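Local coordinates for bifunctional purine biosynthetic protein ADE5,7 (Cryptococcus neoformans var. grubii serotype A, PDB 7LVO) that catalyses two steps of de novo purine synthesis, with this N-terminal part forming glycinamide ribonucleotide from phosphoribosylamine, glycine and ATP, at residues 185-190 / 233-238; 163-168 / 229-234; 173-178 / 209-214; 239-244 / 318-323; 190-195 / 224-229. One frame throughout, in Å; residues are numbered along the deposited sequence.

Interaction 1: residues 185-190 / 233-238; sequences SGRSVI and EEYLSG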
# COMPACT_ATOMS: atom_id res chain seq x y z
N SER A 185 -9.07 17.61 -21.16
CA SER A 185 -7.84 18.18 -20.62
C SER A 185 -6.72 18.24 -21.66
O SER A 185 -5.74 18.96 -21.45
CB SER A 185 -7.38 17.39 -19.40
OG SER A 185 -8.34 17.44 -18.37
N GLY A 186 -6.84 17.51 -22.76
CA GLY A 186 -5.82 17.49 -23.79
C GLY A 186 -4.64 16.58 -23.51
O GLY A 186 -3.79 16.42 -24.39
N ARG A 187 -4.56 15.98 -22.32
CA ARG A 187 -3.48 15.08 -21.96
C ARG A 187 -4.04 13.71 -21.63
O ARG A 187 -5.11 13.60 -21.02
CB ARG A 187 -2.67 15.63 -20.77
CG ARG A 187 -2.03 16.98 -21.03
CD ARG A 187 -1.12 17.38 -19.87
NE ARG A 187 -0.05 16.41 -19.68
CZ ARG A 187 0.90 16.52 -18.76
NH1 ARG A 187 0.95 17.56 -17.94
NH2 ARG A 187 1.83 15.57 -18.68
N SER A 188 -3.31 12.67 -22.02
CA SER A 188 -3.71 11.29 -21.80
C SER A 188 -2.71 10.60 -20.87
O SER A 188 -1.56 11.02 -20.75
CB SER A 188 -3.80 10.52 -23.12
OG SER A 188 -4.76 11.10 -23.99
N VAL A 189 -3.18 9.54 -20.23
CA VAL A 189 -2.36 8.70 -19.36
C VAL A 189 -2.43 7.28 -19.90
O VAL A 189 -3.52 6.73 -20.08
CB VAL A 189 -2.83 8.76 -17.90
CG1 VAL A 189 -1.88 7.98 -17.01
CG2 VAL A 189 -2.95 10.20 -17.43
N ILE A 190 -1.26 6.69 -20.15
CA ILE A 190 -1.15 5.34 -20.69
C ILE A 190 -0.67 4.43 -19.57
O ILE A 190 0.45 4.58 -19.08
CB ILE A 190 -0.20 5.29 -21.89
CG1 ILE A 190 -0.69 6.23 -23.00
CG2 ILE A 190 -0.07 3.86 -22.41
CD1 ILE A 190 0.22 6.29 -24.21
N GLU A 233 -6.53 6.85 -20.36
CA GLU A 233 -7.51 7.62 -19.61
C GLU A 233 -7.07 9.07 -19.53
O GLU A 233 -5.90 9.41 -19.76
CB GLU A 233 -7.72 7.05 -18.20
CG GLU A 233 -6.49 7.09 -17.33
CD GLU A 233 -6.73 6.51 -15.96
OE1 GLU A 233 -7.53 5.56 -15.85
OE2 GLU A 233 -6.12 7.01 -14.98
N GLU A 234 -8.02 9.94 -19.18
CA GLU A 234 -7.76 11.37 -19.13
C GLU A 234 -6.81 11.72 -17.99
O GLU A 234 -6.92 11.19 -16.88
CB GLU A 234 -9.08 12.13 -18.97
CG GLU A 234 -8.93 13.65 -19.00
CD GLU A 234 -10.26 14.37 -18.94
OE1 GLU A 234 -11.30 13.69 -18.82
OE2 GLU A 234 -10.27 15.61 -18.99
N TYR A 235 -5.88 12.62 -18.28
CA TYR A 235 -4.97 13.14 -17.26
C TYR A 235 -5.72 14.17 -16.42
O TYR A 235 -6.20 15.18 -16.95
CB TYR A 235 -3.74 13.76 -17.91
CG TYR A 235 -2.81 14.45 -16.94
CD1 TYR A 235 -1.80 13.75 -16.30
CD2 TYR A 235 -2.93 15.81 -16.68
CE1 TYR A 235 -0.94 14.38 -15.41
CE2 TYR A 235 -2.08 16.45 -15.79
CZ TYR A 235 -1.09 15.73 -15.17
OH TYR A 235 -0.23 16.36 -14.29
N LEU A 236 -5.82 13.91 -15.12
CA LEU A 236 -6.53 14.80 -14.21
C LEU A 236 -5.54 15.60 -13.37
O LEU A 236 -4.42 15.16 -13.10
CB LEU A 236 -7.46 14.00 -13.29
CG LEU A 236 -8.53 13.16 -13.99
CD1 LEU A 236 -9.38 12.42 -12.96
CD2 LEU A 236 -9.40 14.01 -14.89
N SER A 237 -5.97 16.79 -12.97
CA SER A 237 -5.17 17.70 -12.17
C SER A 237 -5.80 17.88 -10.79
O SER A 237 -7.02 18.00 -10.67
CB SER A 237 -5.02 19.06 -12.86
OG SER A 237 -4.43 18.92 -14.14
N GLY A 238 -4.96 17.91 -9.77
CA GLY A 238 -5.42 18.08 -8.41
C GLY A 238 -4.58 17.30 -7.42
O GLY A 238 -3.82 16.40 -7.80
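In the first antiparallel sheet of the ATP-grasp domain, Val189 near the start of strand 188-192 faces Glu233 near the end of strand 229-234. They form a hydrogen-bonded pair: Val189 N lies 2.8 Å from Glu233 O, and Glu233 N lies 3.0 Å from Val189 O. A third backbone bond, Tyr235 N to Arg187 O at 3.0 Å, carries the pairing past the strand ends. There the Arg187 guanidinium lies flat over one face of the Tyr235 ring, with CZ 4.2 Å from the ring centroid, 10° off the normal; the planes are 18° apart, so this is both a stack and a cation-pi contact. Val189 CG2 reaches the edge of the same ring and packs 3.7 Å from Tyr235 CB. The segments belong to the predicted ATP-binding region of the ATP-grasp fold, and the Glu233 carboxylate forms salt bridges with Lys150 and Lys191. At the outer end, Glu234, with CG anti to the backbone N (chi1 -176°) and the chain extended beyond it, brings OE2 to two donors of Ser185. Ser185 OG donates to it at 2.7 Å on the anti side, whereas Ser185 N, at 3.2 Å, comes from above the carboxylate plane.

Interaction 2: residues 163-168 / 229-234; sequences FRSFTS and EVVVEE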
# COMPACT_ATOMS: atom_id res chain seq x y z
N PHE A 163 -11.96 6.93 -19.96
CA PHE A 163 -10.96 5.94 -20.34
C PHE A 163 -11.50 5.06 -21.46
O PHE A 163 -12.69 5.05 -21.76
CB PHE A 163 -10.57 5.07 -19.15
CG PHE A 163 -11.61 4.03 -18.80
CD1 PHE A 163 -12.70 4.35 -18.01
CD2 PHE A 163 -11.51 2.74 -19.29
CE1 PHE A 163 -13.66 3.40 -17.70
CE2 PHE A 163 -12.46 1.79 -18.99
CZ PHE A 163 -13.53 2.12 -18.19
N ARG A 164 -10.58 4.30 -22.06
CA ARG A 164 -10.92 3.19 -22.94
C ARG A 164 -9.78 2.18 -22.85
O ARG A 164 -8.60 2.56 -22.88
CB ARG A 164 -11.13 3.63 -24.39
CG ARG A 164 -12.45 4.36 -24.64
CD ARG A 164 -13.67 3.51 -24.29
NE ARG A 164 -13.68 2.22 -24.96
CZ ARG A 164 -13.57 1.05 -24.35
NH1 ARG A 164 -13.47 0.96 -23.03
NH2 ARG A 164 -13.56 -0.06 -25.08
N SER A 165 -10.13 0.90 -22.75
CA SER A 165 -9.16 -0.17 -22.62
C SER A 165 -8.90 -0.81 -23.98
O SER A 165 -9.76 -0.83 -24.86
CB SER A 165 -9.64 -1.22 -21.63
OG SER A 165 -9.68 -0.69 -20.32
N PHE A 166 -7.68 -1.33 -24.14
CA PHE A 166 -7.26 -1.94 -25.39
C PHE A 166 -6.40 -3.16 -25.08
O PHE A 166 -5.73 -3.23 -24.05
CB PHE A 166 -6.45 -0.97 -26.26
CG PHE A 166 -7.18 0.30 -26.59
CD1 PHE A 166 -7.13 1.39 -25.73
CD2 PHE A 166 -7.92 0.41 -27.76
CE1 PHE A 166 -7.80 2.56 -26.03
CE2 PHE A 166 -8.59 1.58 -28.06
CZ PHE A 166 -8.53 2.65 -27.20
N THR A 167 -6.42 -4.13 -25.99
CA THR A 167 -5.55 -5.29 -25.93
C THR A 167 -4.31 -5.04 -26.78
O THR A 167 -4.25 -4.11 -27.59
CB THR A 167 -6.28 -6.55 -26.40
OG1 THR A 167 -6.67 -6.40 -27.77
CG2 THR A 167 -7.51 -6.80 -25.54
N SER A 168 -3.30 -5.90 -26.58
CA SER A 168 -2.04 -5.72 -27.30
C SER A 168 -2.24 -5.79 -28.82
O SER A 168 -1.49 -5.15 -29.57
CB SER A 168 -1.03 -6.78 -26.86
OG SER A 168 -1.53 -8.08 -27.08
N GLU A 229 -2.71 -5.79 -22.01
CA GLU A 229 -3.81 -4.84 -22.12
C GLU A 229 -3.31 -3.49 -21.61
O GLU A 229 -2.43 -3.41 -20.75
CB GLU A 229 -5.03 -5.30 -21.32
CG GLU A 229 -5.67 -6.57 -21.86
CD GLU A 229 -6.78 -7.09 -20.97
OE1 GLU A 229 -6.89 -6.62 -19.82
OE2 GLU A 229 -7.56 -7.96 -21.43
N VAL A 230 -3.89 -2.42 -22.15
CA VAL A 230 -3.48 -1.06 -21.84
C VAL A 230 -4.71 -0.20 -21.60
O VAL A 230 -5.73 -0.35 -22.29
CB VAL A 230 -2.61 -0.46 -22.97
CG1 VAL A 230 -3.40 -0.37 -24.26
CG2 VAL A 230 -2.08 0.91 -22.57
N VAL A 231 -4.62 0.69 -20.62
CA VAL A 231 -5.68 1.63 -20.30
C VAL A 231 -5.22 3.02 -20.71
O VAL A 231 -4.13 3.46 -20.32
CB VAL A 231 -6.04 1.60 -18.80
CG1 VAL A 231 -6.95 2.77 -18.45
CG2 VAL A 231 -6.69 0.28 -18.44
N VAL A 232 -6.05 3.72 -21.49
CA VAL A 232 -5.81 5.10 -21.88
C VAL A 232 -6.91 5.94 -21.26
O VAL A 232 -8.09 5.76 -21.59
CB VAL A 232 -5.79 5.26 -23.41
CG1 VAL A 232 -5.50 6.70 -23.79
CG2 VAL A 232 -4.77 4.32 -24.03
N GLU A 233 -6.53 6.85 -20.36
CA GLU A 233 -7.51 7.62 -19.61
C GLU A 233 -7.07 9.07 -19.53
O GLU A 233 -5.90 9.41 -19.76
CB GLU A 233 -7.72 7.05 -18.20
CG GLU A 233 -6.49 7.09 -17.33
CD GLU A 233 -6.73 6.51 -15.96
OE1 GLU A 233 -7.53 5.56 -15.85
OE2 GLU A 233 -6.12 7.01 -14.98
N GLU A 234 -8.02 9.94 -19.18
CA GLU A 234 -7.76 11.37 -19.13
C GLU A 234 -6.81 11.72 -17.99
O GLU A 234 -6.92 11.19 -16.88
CB GLU A 234 -9.08 12.13 -18.97
CG GLU A 234 -8.93 13.65 -19.00
CD GLU A 234 -10.26 14.37 -18.94
OE1 GLU A 234 -11.30 13.69 -18.82
OE2 GLU A 234 -10.27 15.61 -18.99
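Two pairs of backbone hydrogen bonds join Phe166 to Val230 and Arg164 to Val232. Phe166 N to Val230 O measures 2.9 Å and Val230 N to Phe166 O 2.8 Å; in the other pair, Arg164 N to Val232 O is 2.9 Å and Val232 N to Arg164 O 3.1 Å. This reciprocal pattern defines an antiparallel ladder, and the segment directions, 157° apart, agree. Strand 163-167 is an outermost strand of the first ATP-grasp sheet within this chain, and strand 229-234 is its inner neighbour.

The two faces of the ladder pack differently. On the face of Arg164, Phe166, Val230 and Val232, the Phe166 side chain leans over the neighbouring strand: its CB is 3.7 Å from Val230 CG1, while its CE1 reaches Val232 CG2 at 4.0 Å. Placing CG opposite the carbonyl carbon (chi1 -57°) leaves the ring with Val230 O at its edge, and helix 171-179 covers it through Asp173 and Ala174. Phe163, Ser165, Thr167, Glu229, Val231 and Glu233 occupy the reverse face, toward helix 146-155. Here Phe163 and Glu233, a non-hydrogen-bonded pair, bring their CB atoms to 3.6 Å, and the carboxylate of Glu229 goes to Ser147 of that helix. Ser165 OG is a polar atom buried by the contact without a partner in the model; across the ladder it meets a methyl group, Val231 CG2, at 3.7 Å.

Interaction 3: residues 173-178 / 209-214; sequences DAVAYI and EAFAAL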
# COMPACT_ATOMS: atom_id res chain seq x y z
N ASP A 173 -6.16 0.56 -32.98
CA ASP A 173 -7.25 1.32 -32.38
C ASP A 173 -6.73 2.28 -31.32
O ASP A 173 -7.24 3.40 -31.18
CB ASP A 173 -8.28 0.37 -31.79
CG ASP A 173 -8.92 -0.53 -32.83
OD1 ASP A 173 -9.25 -0.02 -33.93
OD2 ASP A 173 -9.10 -1.73 -32.56
N ALA A 174 -5.73 1.86 -30.55
CA ALA A 174 -5.18 2.73 -29.52
C ALA A 174 -4.60 4.00 -30.12
O ALA A 174 -4.69 5.08 -29.52
CB ALA A 174 -4.11 1.98 -28.72
N VAL A 175 -4.01 3.90 -31.31
CA VAL A 175 -3.48 5.08 -31.98
C VAL A 175 -4.61 5.97 -32.47
O VAL A 175 -4.60 7.19 -32.28
CB VAL A 175 -2.55 4.67 -33.14
CG1 VAL A 175 -2.15 5.88 -33.97
CG2 VAL A 175 -1.31 3.96 -32.59
N ALA A 176 -5.62 5.37 -33.12
CA ALA A 176 -6.75 6.15 -33.61
C ALA A 176 -7.48 6.84 -32.46
O ALA A 176 -7.99 7.95 -32.64
CB ALA A 176 -7.72 5.25 -34.37
N TYR A 177 -7.53 6.21 -31.29
CA TYR A 177 -8.22 6.81 -30.15
C TYR A 177 -7.53 8.10 -29.72
O TYR A 177 -8.20 9.09 -29.41
CB TYR A 177 -8.29 5.81 -29.00
CG TYR A 177 -9.01 6.32 -27.77
CD1 TYR A 177 -10.37 6.57 -27.79
CD2 TYR A 177 -8.32 6.54 -26.59
CE1 TYR A 177 -11.03 7.03 -26.67
CE2 TYR A 177 -8.97 7.00 -25.46
CZ TYR A 177 -10.33 7.24 -25.51
OH TYR A 177 -10.98 7.71 -24.38
N ILE A 178 -6.20 8.09 -29.68
CA ILE A 178 -5.47 9.31 -29.33
C ILE A 178 -5.59 10.33 -30.45
O ILE A 178 -5.70 11.54 -30.20
CB ILE A 178 -3.99 8.98 -29.03
CG1 ILE A 178 -3.91 8.03 -27.83
CG2 ILE A 178 -3.20 10.25 -28.77
CD1 ILE A 178 -2.51 7.53 -27.53
N GLU A 209 4.50 11.79 -27.68
CA GLU A 209 4.95 10.89 -26.63
C GLU A 209 3.93 9.80 -26.32
O GLU A 209 4.30 8.74 -25.81
CB GLU A 209 5.27 11.68 -25.36
CG GLU A 209 6.25 12.82 -25.57
CD GLU A 209 6.63 13.51 -24.28
OE1 GLU A 209 6.39 12.93 -23.20
OE2 GLU A 209 7.17 14.63 -24.35
N ALA A 210 2.65 10.04 -26.62
CA ALA A 210 1.63 9.03 -26.39
C ALA A 210 1.74 7.89 -27.40
O ALA A 210 1.68 6.71 -27.04
CB ALA A 210 0.24 9.66 -26.44
N PHE A 211 1.91 8.23 -28.68
CA PHE A 211 2.09 7.20 -29.69
C PHE A 211 3.34 6.37 -29.42
O PHE A 211 3.34 5.15 -29.60
CB PHE A 211 2.15 7.83 -31.09
CG PHE A 211 1.02 8.78 -31.37
CD1 PHE A 211 -0.29 8.32 -31.43
CD2 PHE A 211 1.27 10.12 -31.59
CE1 PHE A 211 -1.33 9.19 -31.70
CE2 PHE A 211 0.23 11.00 -31.85
CZ PHE A 211 -1.07 10.53 -31.91
N ALA A 212 4.42 7.02 -28.99
CA ALA A 212 5.62 6.29 -28.63
C ALA A 212 5.38 5.43 -27.39
O ALA A 212 5.85 4.28 -27.33
CB ALA A 212 6.78 7.26 -28.39
N ALA A 213 4.66 5.96 -26.41
CA ALA A 213 4.36 5.20 -25.20
C ALA A 213 3.45 4.01 -25.49
O ALA A 213 3.47 3.04 -24.72
CB ALA A 213 3.72 6.10 -24.15
N LEU A 214 2.66 4.05 -26.56
CA LEU A 214 1.82 2.91 -26.91
C LEU A 214 2.63 1.80 -27.56
O LEU A 214 2.38 0.61 -27.31
CB LEU A 214 0.69 3.35 -27.84
CG LEU A 214 -0.39 4.24 -27.23
CD1 LEU A 214 -1.46 4.57 -28.27
CD2 LEU A 214 -1.01 3.58 -26.01
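Ile178 and Leu214 meet tip to tip between two nearly antiparallel helices, and their CD1 atoms are only 3.2 Å apart, tighter than usual van der Waals contact. The short segments run 165° apart in direction, with axes 10.2 Å from each other at closest approach, so side chains rather than backbones fill the interface; no hydrogen bond crosses it. Around the tight point, Ile178 CD1 also rests 3.6 Å from Ala210 CB, and Leu214 CD1 lies 3.7 Å from Ala174 CB. Ile178 reaches this far because its CG1 stands opposite the carbonyl carbon (chi1 -62°) and the chain runs on extended to CD1. Its other branch, CG2, touches Phe211 CE1 at 3.6 Å, the two side chains sliding past each other in opposite directions.

The partly exposed side is looser. Val175 and Phe211 cross at about a right angle, and the nearest approach of their side chains, Val175 CG1 to Phe211 CD1, is 4.0 Å. Val175 O lies at the edge of the Phe211 ring, in its plane, and Val175 CG2 stays 4.4 Å from Leu214 CD1.

Both helices lie against the first ATP-grasp sheet, away from the predicted magnesium site: Ala174 of helix 171-179 rests on Phe166 of strand 163-167, while Ala210, Ala213 and Leu214 of helix 207-218 rest on Ile190 of strand 188-192.

Interaction 4: residues 239-244 / 318-323; sequences PEISVL and TGFMIT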
# COMPACT_ATOMS: atom_id res chain seq x y z
N PRO A 239 -4.70 17.63 -6.13
CA PRO A 239 -3.95 16.88 -5.12
C PRO A 239 -4.53 15.48 -4.92
O PRO A 239 -5.71 15.23 -5.16
CB PRO A 239 -4.12 17.74 -3.86
CG PRO A 239 -5.44 18.41 -4.05
CD PRO A 239 -5.55 18.67 -5.54
N GLU A 240 -3.67 14.58 -4.47
CA GLU A 240 -4.04 13.19 -4.25
C GLU A 240 -4.13 12.91 -2.75
O GLU A 240 -3.42 13.51 -1.94
CB GLU A 240 -3.03 12.24 -4.90
CG GLU A 240 -2.91 12.40 -6.40
CD GLU A 240 -1.95 11.40 -7.02
OE1 GLU A 240 -1.76 10.31 -6.44
OE2 GLU A 240 -1.40 11.69 -8.10
N ILE A 241 -5.03 11.99 -2.40
CA ILE A 241 -5.17 11.53 -1.02
C ILE A 241 -5.32 10.01 -1.04
O ILE A 241 -5.78 9.43 -2.02
CB ILE A 241 -6.36 12.18 -0.29
CG1 ILE A 241 -7.68 11.83 -0.97
CG2 ILE A 241 -6.17 13.70 -0.22
CD1 ILE A 241 -8.91 12.29 -0.21
N SER A 242 -4.90 9.38 0.05
CA SER A 242 -5.04 7.94 0.24
C SER A 242 -6.09 7.68 1.31
O SER A 242 -6.03 8.26 2.40
CB SER A 242 -3.70 7.31 0.64
OG SER A 242 -2.72 7.49 -0.37
N VAL A 243 -7.05 6.81 1.00
CA VAL A 243 -8.09 6.41 1.93
C VAL A 243 -7.99 4.90 2.12
O VAL A 243 -8.35 4.13 1.22
CB VAL A 243 -9.49 6.81 1.44
CG1 VAL A 243 -10.55 6.36 2.44
CG2 VAL A 243 -9.56 8.31 1.20
N LEU A 244 -7.49 4.47 3.27
CA LEU A 244 -7.40 3.07 3.64
C LEU A 244 -8.60 2.69 4.50
O LEU A 244 -8.96 3.43 5.43
CB LEU A 244 -6.10 2.78 4.39
CG LEU A 244 -4.83 2.83 3.56
CD1 LEU A 244 -4.47 4.27 3.19
CD2 LEU A 244 -3.69 2.16 4.32
N THR A 318 -7.74 2.98 -1.56
CA THR A 318 -8.26 3.72 -2.69
C THR A 318 -7.47 5.02 -2.83
O THR A 318 -7.44 5.83 -1.90
CB THR A 318 -9.75 4.02 -2.53
OG1 THR A 318 -10.45 2.81 -2.24
CG2 THR A 318 -10.32 4.65 -3.79
N GLY A 319 -6.82 5.19 -3.98
CA GLY A 319 -6.10 6.41 -4.26
C GLY A 319 -6.97 7.40 -5.00
O GLY A 319 -7.38 7.14 -6.14
N PHE A 320 -7.24 8.54 -4.38
CA PHE A 320 -8.10 9.57 -4.94
C PHE A 320 -7.27 10.73 -5.49
O PHE A 320 -6.14 10.98 -5.08
CB PHE A 320 -9.07 10.12 -3.89
CG PHE A 320 -10.10 9.14 -3.42
CD1 PHE A 320 -9.82 8.28 -2.38
CD2 PHE A 320 -11.34 9.09 -4.02
CE1 PHE A 320 -10.77 7.38 -1.95
CE2 PHE A 320 -12.29 8.19 -3.59
CZ PHE A 320 -12.00 7.33 -2.55
N MET A 321 -7.87 11.44 -6.44
CA MET A 321 -7.44 12.78 -6.82
C MET A 321 -8.62 13.71 -6.58
O MET A 321 -9.71 13.48 -7.12
CB MET A 321 -6.99 12.85 -8.28
CG MET A 321 -6.59 14.27 -8.70
SD MET A 321 -5.80 14.36 -10.31
CE MET A 321 -4.23 13.56 -9.97
N ILE A 322 -8.42 14.73 -5.75
CA ILE A 322 -9.45 15.71 -5.47
C ILE A 322 -9.38 16.75 -6.59
O ILE A 322 -8.54 17.65 -6.56
CB ILE A 322 -9.27 16.35 -4.09
CG1 ILE A 322 -9.19 15.28 -3.01
CG2 ILE A 322 -10.42 17.32 -3.81
CD1 ILE A 322 -10.37 14.33 -2.98
N THR A 323 -10.23 16.61 -7.59
CA THR A 323 -10.28 17.55 -8.69
C THR A 323 -11.23 18.69 -8.36
O THR A 323 -11.91 18.68 -7.33
CB THR A 323 -10.72 16.86 -9.98
OG1 THR A 323 -12.12 16.59 -9.93
CG2 THR A 323 -9.96 15.54 -10.17
O HOH W 1 -3.98 8.92 -4.91
O HOH W 2 -10.58 2.50 0.46
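This is an antiparallel strand pairing in the second sheet of the ATP-grasp domain, where Ile241 and Val243 of strand 240-248 face Phe320 and Thr318 of strand 315-323. Both are hydrogen-bonded pairs, and Ile322 N extends the ladder to Pro239 O at 2.8 Å. Phe320 N to Ile241 O measures 2.9 Å, with the return bond from Ile241 N to Phe320 O at 3.1 Å meeting its carbonyl 42° out of plane. The 146° between segment directions shows that the pair is twisted.

On the face of Ile241, Val243 and Phe320, Val243 CG2 packs 3.5 Å from Phe320 CE1. Ile241 puts CG1 between its backbone N and carbonyl carbon (chi1 62°), which brings CG1 to 3.7 Å from Phe320 CB and CD1 to 3.7 Å from Ile322 CD1. Helix 287-307 covers this layer, with Cys293, Val297 and Leu298 against Phe320. A water that donates to Val243 O at 2.9 Å and binds Thr318 OG1 at 2.7 Å bridges the strands beside this backbone pair.

Glu240, Ser242 and Met321 line the reverse face; Glu240 forms a salt bridge with Lys262, and Ser242 OG bonds to Glu340. Gly319 is backbone-bonded to Glu331, so strand 315-323 lies between strand 240-248 and the strand carrying Glu331 and Asn333, the predicted magnesium ligands of this ATP-grasp site.

Interaction 5: residues 190-195 / 224-229; sequences IKASGL and GDAGDE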
# COMPACT_ATOMS: atom_id res chain seq x y z
N ILE A 190 -1.26 6.69 -20.15
CA ILE A 190 -1.15 5.34 -20.69
C ILE A 190 -0.67 4.43 -19.57
O ILE A 190 0.45 4.58 -19.08
CB ILE A 190 -0.20 5.29 -21.89
CG1 ILE A 190 -0.69 6.23 -23.00
CG2 ILE A 190 -0.07 3.86 -22.41
CD1 ILE A 190 0.22 6.29 -24.21
N LYS A 191 -1.52 3.48 -19.18
CA LYS A 191 -1.23 2.57 -18.08
C LYS A 191 -1.24 1.13 -18.57
O LYS A 191 -2.13 0.72 -19.32
CB LYS A 191 -2.26 2.73 -16.96
CG LYS A 191 -2.30 4.11 -16.32
CD LYS A 191 -3.31 4.14 -15.18
CE LYS A 191 -3.33 5.50 -14.50
NZ LYS A 191 -4.31 5.52 -13.37
N ALA A 192 -0.24 0.37 -18.15
CA ALA A 192 -0.21 -1.07 -18.39
C ALA A 192 -1.13 -1.76 -17.39
O ALA A 192 -0.99 -1.58 -16.18
CB ALA A 192 1.21 -1.61 -18.27
N SER A 193 -2.08 -2.55 -17.91
CA SER A 193 -3.07 -3.18 -17.04
C SER A 193 -2.40 -4.03 -15.97
O SER A 193 -2.75 -3.95 -14.79
CB SER A 193 -4.03 -4.03 -17.88
OG SER A 193 -3.34 -5.08 -18.53
N GLY A 194 -1.44 -4.86 -16.37
CA GLY A 194 -0.74 -5.72 -15.43
C GLY A 194 0.11 -4.94 -14.45
O GLY A 194 0.23 -3.71 -14.50
N LEU A 195 0.71 -5.68 -13.53
CA LEU A 195 1.54 -5.08 -12.48
C LEU A 195 2.65 -4.22 -13.07
O LEU A 195 3.54 -4.71 -13.75
CB LEU A 195 2.15 -6.17 -11.59
CG LEU A 195 1.21 -7.27 -11.11
CD1 LEU A 195 1.84 -8.06 -9.97
CD2 LEU A 195 -0.14 -6.70 -10.69
N GLY A 224 6.56 -6.33 -20.40
CA GLY A 224 6.25 -7.74 -20.42
C GLY A 224 4.77 -8.00 -20.61
O GLY A 224 4.05 -7.26 -21.29
N ASP A 225 4.30 -9.09 -19.98
CA ASP A 225 2.89 -9.47 -20.09
C ASP A 225 1.96 -8.41 -19.50
O ASP A 225 0.79 -8.37 -19.87
CB ASP A 225 2.66 -10.81 -19.40
CG ASP A 225 3.08 -10.80 -17.95
OD1 ASP A 225 4.01 -10.04 -17.60
OD2 ASP A 225 2.48 -11.55 -17.15
N ALA A 226 2.46 -7.57 -18.59
CA ALA A 226 1.63 -6.51 -18.03
C ALA A 226 1.00 -5.66 -19.12
O ALA A 226 -0.11 -5.15 -18.95
CB ALA A 226 2.45 -5.64 -17.07
N GLY A 227 1.70 -5.49 -20.25
CA GLY A 227 1.21 -4.72 -21.37
C GLY A 227 0.28 -5.46 -22.31
O GLY A 227 -0.07 -4.91 -23.36
N ASP A 228 -0.12 -6.69 -21.97
CA ASP A 228 -1.07 -7.41 -22.82
C ASP A 228 -2.36 -6.61 -23.00
O ASP A 228 -3.04 -6.75 -24.02
CB ASP A 228 -1.37 -8.78 -22.22
CG ASP A 228 -0.16 -9.70 -22.23
OD1 ASP A 228 0.93 -9.24 -22.66
OD2 ASP A 228 -0.28 -10.86 -21.81
N GLU A 229 -2.71 -5.79 -22.01
CA GLU A 229 -3.81 -4.84 -22.12
C GLU A 229 -3.31 -3.49 -21.61
O GLU A 229 -2.43 -3.41 -20.75
CB GLU A 229 -5.03 -5.30 -21.32
CG GLU A 229 -5.67 -6.57 -21.86
CD GLU A 229 -6.78 -7.09 -20.97
OE1 GLU A 229 -6.89 -6.62 -19.82
OE2 GLU A 229 -7.56 -7.96 -21.43
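Ala192, at the end of strand 188-192, opens the contact by resting its CB 3.8 Å from Ala226 O and 4.4 Å from Ala226 CB. Next comes Ser193, whose backbone N bonds to Glu229 O at 3.0 Å, arriving 37° out of the carbonyl plane. Its hydroxyl sits between the backbone N and the carbonyl carbon (chi1 63°), a position that sets OG 2.9 Å from Glu229 O and 3.3 Å from Ala226 O. Gly194 N then donates to Ala226 O at 2.9 Å, lying in the carbonyl plane on a lone pair. Without a side chain in the way, the backbones close up here, with Gly194 CA 3.6 Å from Ala226 CA. Leu195 adds its carbonyl O, 3.6 Å from Ala226 CB, before the chain enters an unmodelled part of the loop. That loop is glycine-rich and probably corresponds to the one that covers the nucleotide phosphates in ATP-grasp enzymes. Two carbonyls of the 3-10 turn and strand start at 226-229 thus receive N-H groups from successive residues, which implies that the root of the loop is anchored chiefly by main-chain hydrogen bonds, with the Ser193 hydroxyl oxygen lying near both carbonyls.

From the N terminus, segment 163-168 opens first, and interaction 2 closes its loop at 229-234. Interaction 3 falls wholly within that loop, joining helices 171-179 and 207-218. Interaction 1 starts at 185-190, between the two halves of interaction 3, so these cross; it ends on the strand that interaction 2 also uses, sharing Glu233 and Glu234. Interaction 5 lies within the loops of both interactions 1 and 2 and crosses interaction 3. Ile190 packs on helix 207-218, linking sheet and helix layer. Interaction 4 follows in series, pairing strands of the second sheet; Met321 touches the connection from Leu236 to Gly238 that leads there from interaction 1.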